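Local coordinates for RagB/SusD domain protein (Flavobacterium johnsoniae, PDB 5J90) that binds chitin as a SusD homolog and probably helps to capture chitin chains at the cell surface for uptake, at residues V415-Q418 with K419-Q423. Residues are numbered along the deposited sequence; the frame is centred on the assembly and turned at random.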
loop_
_atom_site.group_PDB
_atom_site.type_symbol
_atom_site.label_atom_id
_atom_site.label_comp_id
_atom_site.label_asym_id
_atom_site.label_seq_id
_atom_site.Cartn_x
_atom_site.Cartn_y
_atom_site.Cartn_z
ATOM N N VAL A 415 -1.617 21.345 -7.458
ATOM C CA VAL A 415 -0.858 22.154 -8.405
ATOM C C VAL A 415 0.354 22.790 -7.717
ATOM O O VAL A 415 1.445 22.821 -8.297
ATOM C CB VAL A 415 -1.746 23.205 -9.115
ATOM C CG1 VAL A 415 -0.884 24.282 -9.782
ATOM C CG2 VAL A 415 -2.636 22.520 -10.144
ATOM N N LYS A 416 0.176 23.254 -6.481
ATOM C CA LYS A 416 1.293 23.778 -5.703
ATOM C C LYS A 416 2.386 22.721 -5.542
ATOM O O LYS A 416 3.571 23.014 -5.743
ATOM C CB LYS A 416 0.811 24.286 -4.340
ATOM C CG LYS A 416 -0.022 25.576 -4.427
ATOM C CD LYS A 416 -0.652 25.942 -3.095
ATOM C CE LYS A 416 -1.318 27.318 -3.182
ATOM N NZ LYS A 416 -1.947 27.711 -1.888
ATOM N N LEU A 417 1.984 21.494 -5.199
ATOM C CA LEU A 417 2.944 20.418 -5.048
ATOM C C LEU A 417 3.608 20.097 -6.381
ATOM O O LEU A 417 4.813 19.872 -6.425
ATOM C CB LEU A 417 2.281 19.167 -4.456
ATOM C CG LEU A 417 3.242 18.001 -4.177
ATOM C CD1 LEU A 417 4.307 18.394 -3.179
ATOM C CD2 LEU A 417 2.466 16.772 -3.681
ATOM N N GLN A 418 2.839 20.076 -7.469
ATOM C CA GLN A 418 3.416 19.837 -8.789
ATOM C C GLN A 418 4.503 20.860 -9.123
ATOM O O GLN A 418 5.542 20.506 -9.684
ATOM C CB GLN A 418 2.324 19.808 -9.866
ATOM C CG GLN A 418 2.837 19.457 -11.252
ATOM C CD GLN A 418 1.726 19.396 -12.293
ATOM O OE1 GLN A 418 0.575 19.750 -12.012
ATOM N NE2 GLN A 418 2.067 18.958 -13.501
ATOM N N LYS A 419 4.272 22.126 -8.781
ATOM C CA LYS A 419 5.273 23.161 -9.022
ATOM C C LYS A 419 6.524 22.886 -8.202
ATOM O O LYS A 419 7.637 22.909 -8.730
ATOM C CB LYS A 419 4.717 24.547 -8.682
ATOM C CG LYS A 419 3.701 25.062 -9.699
ATOM C CD LYS A 419 3.056 26.346 -9.198
ATOM C CE LYS A 419 1.954 26.819 -10.144
ATOM N NZ LYS A 419 2.495 27.466 -11.382
ATOM N N ILE A 420 6.339 22.633 -6.911
ATOM C CA ILE A 420 7.462 22.353 -6.022
ATOM C C ILE A 420 8.299 21.163 -6.498
ATOM O O ILE A 420 9.530 21.248 -6.605
ATOM C CB ILE A 420 6.966 22.108 -4.584
ATOM C CG1 ILE A 420 6.426 23.416 -3.999
ATOM C CG2 ILE A 420 8.085 21.553 -3.718
ATOM C CD1 ILE A 420 5.603 23.228 -2.720
ATOM N N ILE A 421 7.633 20.056 -6.802
ATOM C CA ILE A 421 8.357 18.853 -7.204
ATOM C C ILE A 421 9.005 19.025 -8.585
ATOM O O ILE A 421 10.090 18.498 -8.827
ATOM C CB ILE A 421 7.453 17.599 -7.164
ATOM C CG1 ILE A 421 6.873 17.382 -5.754
ATOM C CG2 ILE A 421 8.230 16.366 -7.624
ATOM C CD1 ILE A 421 7.909 17.206 -4.667
ATOM N N THR A 422 8.365 19.769 -9.489
ATOM C CA THR A 422 8.982 20.029 -10.795
ATOM C C THR A 422 10.311 20.768 -10.614
ATOM O O THR A 422 11.330 20.385 -11.196
ATOM C CB THR A 422 8.050 20.854 -11.709
ATOM O OG1 THR A 422 6.877 20.088 -12.006
ATOM C CG2 THR A 422 8.747 21.220 -13.018
ATOM N N GLN A 423 10.305 21.806 -9.784
ATOM C CA GLN A 423 11.527 22.573 -9.552
ATOM C C GLN A 423 12.568 21.757 -8.787
ATOM O O GLN A 423 13.772 21.862 -9.037
ATOM C CB GLN A 423 11.198 23.899 -8.870
ATOM C CG GLN A 423 10.527 24.876 -9.836
ATOM C CD GLN A 423 11.398 25.186 -11.048
ATOM O OE1 GLN A 423 12.613 25.364 -10.929
ATOM N NE2 GLN A 423 10.775 25.253 -12.226
#
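The carbonyl oxygen of Gln418 is gripped twice by Thr422, by its backbone and by its side chain. Thr422 OG1 lies 2.7 Å from Gln418 O and Thr422 N lies 2.9 Å from the same atom. The two donors come from opposite faces of the carbonyl plane, each tilted about 30° out of it. The hydroxyl gets there because OG1 is anti to the carbonyl carbon of Thr422 (chi1 -65°), which turns it back along the helix. OG1 also takes part in a hydrogen bond with Asn401 ND2, and the amide of Gln418 reaches the same asparagine through NE2. A valine in place of Thr422 would probably cost Gln418 O its hydroxyl donor, leaving the bond from Thr422 N, and take from Asn401 ND2 the oxygen it bonds to here.

Residues 415-423 are all alpha-helical, part of helix 413-428 in the SusD-like fold. Each carbonyl from Val415 to Gln418 accepts the amide four residues on. The bond from Ile421 N to Leu417 O is 2.9 Å and nearly straight. Leu417 and Ile421 lie side by side and point the same way. Leu417 CD1 rests 3.8 Å from Ile421 CG1. Ile420 CG1 lies 3.4 Å from Lys416 O. Beyond the segments, Leu417 and Ile420 touch helix 332-344, Ile420 also meets helix 353-368, and Ile421 touches helix 432-442.

Val415 and Lys419 meet at an angle, with Val415 CG1 3.8 Å from Lys419 CE. The lysine chain runs past Val415 O, with CG 3.5 Å from that oxygen. Beyond CG the chain is extended until it bends at chi4 (-77°). NZ hydrogen-bonds to the carbonyl oxygens of Thr404 and Ala406.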